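Local structure of PKS_KS domain-containing protein (Photorhabdus luminescens subsp. laumondii, 6SMO) at residues E219-P224 with H369-A374; L225-F230 with F258-G263. The protein probably acts as a 3-oxoacyl-[acyl-carrier-protein] synthase, a thiolase-fold ketosynthase that extends acyl chains, and here holds a pentaoxo-dodecanal chain in its pocket. All coordinates share one frame; numbering follows the deposited sequence.

Contact 1 of 2, residues E219-P224 with H369-A374; sequences EAPLCP and HALAAA. With LKZ (3,5,7,9,11-pentakis(oxidanylidene)dodecanal), chain H.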
loop_
_atom_site.group_PDB
_atom_site.type_symbol
_atom_site.label_atom_id
_atom_site.label_comp_id
_atom_site.label_asym_id
_atom_site.label_seq_id
_atom_site.Cartn_x
_atom_site.Cartn_y
_atom_site.Cartn_z
ATOM N N GLU B 219 -5.743 10.652 -3.250
ATOM C CA GLU B 219 -6.373 9.629 -4.119
ATOM C C GLU B 219 -7.197 10.277 -5.234
ATOM O O GLU B 219 -7.882 11.229 -4.939
ATOM C CB GLU B 219 -7.325 8.812 -3.264
ATOM C CG GLU B 219 -7.602 7.444 -3.806
ATOM C CD GLU B 219 -6.396 6.545 -3.806
ATOM O OE1 GLU B 219 -5.996 6.092 -4.873
ATOM O OE2 GLU B 219 -5.870 6.330 -2.741
ATOM N N ALA B 220 -7.128 9.750 -6.463
ATOM C CA ALA B 220 -7.935 10.233 -7.611
ATOM C C ALA B 220 -8.489 9.032 -8.379
ATOM O O ALA B 220 -8.082 8.818 -9.515
ATOM C CB ALA B 220 -7.111 11.119 -8.494
ATOM N N PRO B 221 -9.459 8.281 -7.831
ATOM C CA PRO B 221 -9.951 7.054 -8.438
ATOM C C PRO B 221 -11.255 7.146 -9.229
ATOM O O PRO B 221 -11.892 6.166 -9.375
ATOM C CB PRO B 221 -10.213 6.251 -7.169
ATOM C CG PRO B 221 -10.807 7.250 -6.237
ATOM C CD PRO B 221 -10.122 8.551 -6.573
ATOM N N LEU B 222 -11.655 8.354 -9.603
ATOM C CA LEU B 222 -12.897 8.526 -10.374
ATOM C C LEU B 222 -12.590 8.421 -11.857
ATOM O O LEU B 222 -12.801 9.372 -12.569
ATOM C CB LEU B 222 -13.506 9.868 -9.998
ATOM C CG LEU B 222 -13.831 10.000 -8.519
ATOM C CD1 LEU B 222 -14.720 11.197 -8.274
ATOM C CD2 LEU B 222 -14.477 8.737 -8.004
ATOM N N CYS B 223 -12.106 7.259 -12.259
ATOM C CA CYS B 223 -11.813 6.886 -13.652
ATOM C C CYS B 223 -12.535 5.571 -13.917
ATOM O O CYS B 223 -12.845 4.861 -12.980
ATOM C CB CYS B 223 -10.322 6.756 -13.915
ATOM S SG CYS B 223 -9.424 5.687 -12.769
ATOM N N PRO B 224 -12.828 5.223 -15.172
ATOM C CA PRO B 224 -13.594 4.009 -15.466
ATOM C C PRO B 224 -12.985 2.704 -14.925
ATOM O O PRO B 224 -13.737 1.868 -14.454
ATOM C CB PRO B 224 -13.622 3.963 -17.002
ATOM C CG PRO B 224 -13.428 5.401 -17.426
ATOM C CD PRO B 224 -12.500 5.987 -16.385
ATOM N N HIS B 369 -16.167 7.446 -0.307
ATOM C CA HIS B 369 -14.923 6.684 -0.025
ATOM C C HIS B 369 -13.805 7.057 -1.002
ATOM O O HIS B 369 -13.912 6.724 -2.175
ATOM C CB HIS B 369 -15.238 5.181 -0.007
ATOM C CG HIS B 369 -14.228 4.349 0.709
ATOM N ND1 HIS B 369 -13.032 4.851 1.134
ATOM C CD2 HIS B 369 -14.221 3.048 1.044
ATOM C CE1 HIS B 369 -12.336 3.904 1.711
ATOM N NE2 HIS B 369 -13.044 2.797 1.673
ATOM N N ALA B 370 -12.740 7.662 -0.480
ATOM C CA ALA B 370 -11.565 8.111 -1.259
ATOM C C ALA B 370 -10.402 7.141 -1.045
ATOM O O ALA B 370 -9.270 7.548 -1.255
ATOM C CB ALA B 370 -11.199 9.521 -0.881
ATOM N N LEU B 371 -10.705 5.927 -0.588
ATOM C CA LEU B 371 -9.716 4.843 -0.357
ATOM C C LEU B 371 -8.684 5.302 0.671
ATOM O O LEU B 371 -9.076 5.547 1.807
ATOM C CB LEU B 371 -9.075 4.377 -1.669
ATOM C CG LEU B 371 -9.994 4.313 -2.888
ATOM C CD1 LEU B 371 -9.269 3.711 -4.074
ATOM C CD2 LEU B 371 -11.260 3.531 -2.595
ATOM N N ALA B 372 -7.411 5.354 0.281
ATOM C CA ALA B 372 -6.313 5.790 1.171
ATOM C C ALA B 372 -6.554 7.233 1.618
ATOM O O ALA B 372 -6.375 7.517 2.805
ATOM C CB ALA B 372 -5.010 5.686 0.431
ATOM N N ALA B 373 -7.028 8.086 0.709
ATOM C CA ALA B 373 -7.280 9.513 1.003
ATOM C C ALA B 373 -8.330 9.695 2.110
ATOM O O ALA B 373 -8.215 10.672 2.843
ATOM C CB ALA B 373 -7.629 10.255 -0.258
ATOM N N ALA B 374 -9.317 8.801 2.205
ATOM C CA ALA B 374 -10.399 8.869 3.212
ATOM C C ALA B 374 -9.820 8.848 4.628
ATOM O O ALA B 374 -10.349 9.564 5.462
ATOM C CB ALA B 374 -11.346 7.717 3.016
HETATM C C4 LKZ H . -8.585 -1.037 -8.430
HETATM C C5 LKZ H . -7.405 -1.376 -7.555
HETATM C C6 LKZ H . -7.014 -0.358 -6.478
HETATM C C7 LKZ H . -7.336 -0.940 -5.119
HETATM C C8 LKZ H . -6.963 -0.163 -3.851
HETATM C C10 LKZ H . -10.273 -0.699 0.161
HETATM C C22 LKZ H . -8.051 -0.486 -9.737
HETATM C C11 LKZ H . -10.403 0.802 0.103
HETATM O O19 LKZ H . -11.437 1.356 -0.225
HETATM C C3 LKZ H . -8.973 -0.973 -0.572
HETATM O O23 LKZ H . -8.093 -1.630 -0.044
HETATM C C2 LKZ H . -8.770 -0.282 -1.927
HETATM C C9 LKZ H . -7.591 -0.911 -2.671
HETATM O O20 LKZ H . -7.200 -2.028 -2.395
HETATM O O21 LKZ H . -7.934 -1.991 -5.045
HETATM O O22 LKZ H . -6.786 -2.412 -7.736
HETATM O O24 LKZ H . -7.900 -1.184 -10.728
HETATM C C23 LKZ H . -7.717 0.994 -9.741
#
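Glu219 crosses Leu371 at about a right angle, with CG and CD of the acid set against CD1 of the leucine. Glu219 leaves the end of strand 212-219 with CG anti to its own backbone nitrogen (chi1 -156°), and a bend at chi2 (66°) brings CD of Glu219 to 4.0 Å from CD1 of Leu371, while OE2 of Glu219 faces the methyl CB of Ala372. Nearer the backbone, CB of Glu219 meets the methyl CB of Ala373, and CG of Glu219 lies beside the carbonyl O of Ala370. The buried carboxylate finds its polar partners outside this pair: OE2 accepts from the amide of Ala130 and OE1 from that of Ile131, so both oxygens are held and the rotation of the group is fixed. Pro221 adds a second apolar touch, its ring CB 4.1 Å from the same Leu371 CD1. The two methyls of Leu371 thus divide the work, CD1 turning to Glu219 and Pro221 while CD2 reaches O19 of the bound LKZ at 3.2 Å. His369 approaches the same terminal carbonyl obliquely, its NE2 2.9 Å from O19. The segment that leads into helix 372-388 therefore packs on the end of strand 212-219 and also lines the ligand. Together with the segment that follows that strand it forms part of the substrate pocket of a thiolase-fold ketosynthase, with His369 and Leu371 among the residues seen round LKZ.

Contact 2 of 2, residues L225-F230 with F258-G263; sequences LSIGSF and FVIAEG. With LKZ (3,5,7,9,11-pentakis(oxidanylidene)dodecanal), chain H.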
loop_
_atom_site.group_PDB
_atom_site.type_symbol
_atom_site.label_atom_id
_atom_site.label_comp_id
_atom_site.label_asym_id
_atom_site.label_seq_id
_atom_site.Cartn_x
_atom_site.Cartn_y
_atom_site.Cartn_z
ATOM N N LEU B 225 -11.658 2.558 -15.020
ATOM C CA LEU B 225 -10.904 1.354 -14.566
ATOM C C LEU B 225 -11.140 1.151 -13.062
ATOM O O LEU B 225 -11.587 0.049 -12.686
ATOM C CB LEU B 225 -9.420 1.529 -14.927
ATOM C CG LEU B 225 -8.373 0.920 -13.992
ATOM C CD1 LEU B 225 -8.578 -0.574 -13.789
ATOM C CD2 LEU B 225 -6.975 1.180 -14.532
ATOM N N SER B 226 -10.891 2.183 -12.250
ATOM C CA SER B 226 -11.022 2.156 -10.767
ATOM C C SER B 226 -12.480 1.893 -10.365
ATOM O O SER B 226 -12.700 0.994 -9.534
ATOM C CB SER B 226 -10.501 3.430 -10.153
ATOM O OG SER B 226 -10.694 3.434 -8.745
ATOM N N ILE B 227 -13.430 2.643 -10.932
ATOM C CA ILE B 227 -14.888 2.531 -10.612
ATOM C C ILE B 227 -15.398 1.170 -11.104
ATOM O O ILE B 227 -16.144 0.516 -10.350
ATOM C CB ILE B 227 -15.688 3.710 -11.207
ATOM C CG1 ILE B 227 -15.231 5.050 -10.619
ATOM C CG2 ILE B 227 -17.188 3.494 -11.026
ATOM C CD1 ILE B 227 -16.004 6.255 -11.110
ATOM N N GLY B 228 -15.003 0.766 -12.316
ATOM C CA GLY B 228 -15.380 -0.519 -12.938
ATOM C C GLY B 228 -14.853 -1.715 -12.160
ATOM O O GLY B 228 -15.562 -2.740 -12.109
ATOM N N SER B 229 -13.652 -1.597 -11.582
ATOM C CA SER B 229 -12.982 -2.658 -10.782
ATOM C C SER B 229 -13.832 -3.002 -9.553
ATOM O O SER B 229 -14.064 -4.203 -9.315
ATOM C CB SER B 229 -11.588 -2.246 -10.385
ATOM O OG SER B 229 -11.619 -1.129 -9.511
ATOM N N PHE B 230 -14.290 -1.980 -8.829
ATOM C CA PHE B 230 -15.121 -2.158 -7.609
ATOM C C PHE B 230 -16.533 -2.570 -8.024
ATOM O O PHE B 230 -17.123 -3.442 -7.390
ATOM C CB PHE B 230 -15.102 -0.887 -6.759
ATOM C CG PHE B 230 -13.754 -0.530 -6.189
ATOM C CD1 PHE B 230 -13.119 -1.367 -5.290
ATOM C CD2 PHE B 230 -13.119 0.644 -6.545
ATOM C CE1 PHE B 230 -11.880 -1.041 -4.767
ATOM C CE2 PHE B 230 -11.879 0.965 -6.027
ATOM C CZ PHE B 230 -11.263 0.125 -5.138
ATOM N N PHE B 258 -20.197 1.066 -0.849
ATOM C CA PHE B 258 -19.571 2.398 -0.629
ATOM C C PHE B 258 -19.687 3.241 -1.905
ATOM O O PHE B 258 -19.535 2.691 -3.012
ATOM C CB PHE B 258 -18.119 2.255 -0.154
ATOM C CG PHE B 258 -17.122 1.759 -1.173
ATOM C CD1 PHE B 258 -16.544 2.627 -2.088
ATOM C CD2 PHE B 258 -16.727 0.429 -1.190
ATOM C CE1 PHE B 258 -15.616 2.172 -3.013
ATOM C CE2 PHE B 258 -15.798 -0.024 -2.115
ATOM C CZ PHE B 258 -15.244 0.847 -3.024
ATOM N N VAL B 259 -19.964 4.538 -1.741
ATOM C CA VAL B 259 -19.917 5.564 -2.826
ATOM C C VAL B 259 -18.459 6.011 -2.976
ATOM O O VAL B 259 -17.942 6.635 -2.031
ATOM C CB VAL B 259 -20.845 6.758 -2.522
ATOM C CG1 VAL B 259 -20.658 7.897 -3.514
ATOM C CG2 VAL B 259 -22.304 6.336 -2.469
ATOM N N ILE B 260 -17.827 5.695 -4.113
ATOM C CA ILE B 260 -16.403 6.044 -4.403
ATOM C C ILE B 260 -16.279 7.569 -4.501
ATOM O O ILE B 260 -17.243 8.215 -4.956
ATOM C CB ILE B 260 -15.891 5.336 -5.674
ATOM C CG1 ILE B 260 -14.363 5.376 -5.761
ATOM C CG2 ILE B 260 -16.542 5.904 -6.928
ATOM C CD1 ILE B 260 -13.775 4.346 -6.697
ATOM N N ALA B 261 -15.131 8.110 -4.083
ATOM C CA ALA B 261 -14.844 9.561 -4.008
ATOM C C ALA B 261 -13.366 9.815 -4.322
ATOM O O ALA B 261 -12.601 8.837 -4.396
ATOM C CB ALA B 261 -15.207 10.080 -2.639
ATOM N N GLU B 262 -12.997 11.086 -4.502
ATOM C CA GLU B 262 -11.596 11.552 -4.687
ATOM C C GLU B 262 -11.287 12.612 -3.625
ATOM O O GLU B 262 -12.234 13.076 -2.956
ATOM C CB GLU B 262 -11.382 12.101 -6.101
ATOM C CG GLU B 262 -12.264 13.291 -6.450
ATOM C CD GLU B 262 -12.032 13.883 -7.831
ATOM O OE1 GLU B 262 -12.734 14.854 -8.177
ATOM O OE2 GLU B 262 -11.155 13.374 -8.560
ATOM N N GLY B 263 -10.010 12.971 -3.476
ATOM C CA GLY B 263 -9.553 14.032 -2.558
ATOM C C GLY B 263 -8.183 13.740 -1.977
ATOM O O GLY B 263 -7.533 12.777 -2.430
HETATM C C4 LKZ H . -8.585 -1.037 -8.430
HETATM C C5 LKZ H . -7.405 -1.376 -7.555
HETATM C C6 LKZ H . -7.014 -0.358 -6.478
HETATM C C7 LKZ H . -7.336 -0.940 -5.119
HETATM C C8 LKZ H . -6.963 -0.163 -3.851
HETATM C C10 LKZ H . -10.273 -0.699 0.161
HETATM C C22 LKZ H . -8.051 -0.486 -9.737
HETATM C C11 LKZ H . -10.403 0.802 0.103
HETATM O O19 LKZ H . -11.437 1.356 -0.225
HETATM C C3 LKZ H . -8.973 -0.973 -0.572
HETATM O O23 LKZ H . -8.093 -1.630 -0.044
HETATM C C2 LKZ H . -8.770 -0.282 -1.927
HETATM C C9 LKZ H . -7.591 -0.911 -2.671
HETATM O O20 LKZ H . -7.200 -2.028 -2.395
HETATM O O21 LKZ H . -7.934 -1.991 -5.045
HETATM O O22 LKZ H . -6.786 -2.412 -7.736
HETATM O O24 LKZ H . -7.900 -1.184 -10.728
HETATM C C23 LKZ H . -7.717 0.994 -9.741
#
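Phe230, with CG anti to its carbonyl carbon (chi1 -65°), swings its ring off helix 224-233 to meet Phe258, whose ring is placed by a CG lying between backbone nitrogen and carbonyl carbon (chi1 71°). The rings make a T-shaped pair, centroids 5.3 Å apart and planes at 75°. Phe258 supplies the edge: its CZ points into the face of Phe230, 3.8 Å from CG of that ring and set off toward the rim. On the opposite face of Phe230 lies OG of Ser229, so the ring is sandwiched between a neighbour on its own helix and the loop before strand 263-271. Ile260 completes the apolar seam. Its side chain crosses Phe230 at about a right angle, CD1 of Ile260 lying 3.8 Å from CD2 of Phe230 and also approaching OG of Ser226. The other branch, CG2 of Ile260, touches CG1 of Ile227 at 4.0 Å. In the thiolase fold of this ketosynthase the seam joins helix 224-233 to the loop that returns to the central sheet, and one side of the helix forms a wall of the acyl pocket. There LKZ runs past Leu225, Ser226, Ser229 and Phe230: CD1 of Leu225 comes within 3.2 Å of its O24, OG of Ser229 lies 3.2 Å from its C4, and CZ of Phe230 is 3.9 Å from its O21. OG of Ser226 bonds weakly to Pro221 O. Leu236 touches both Phe230 and Phe258, and Phe258 in turn makes an edge-to-face contact with His369. Val114 and Val129 of a neighbouring subunit, the Ketoacyl_synth_N protein, pack on Leu225 and Ser229 respectively.

In the fold
Contact 2 is nested within the chain loop closed by contact 1, and their centres are about 6 Å apart. Segments 219-224 and 225-230 are consecutive, carrying the chain from the end of a strand into helix 224-233. The other two segments pair through their backbones: His369 N lies 2.6 Å from Val259 O, and His369 O 2.7 Å from Ala261 N, both probable hydrogen bonds. Both contacts border LKZ: His369 and Leu371 meet its C11-O19 end, whereas Leu225, Ser226, Ser229 and Phe230 follow it from its middle to the far end at O24 and C23. Ala130, Ile131, Gly190, Cys191, Gly427 and Phe428 complete the pocket, the last donating its backbone amide to the ligand.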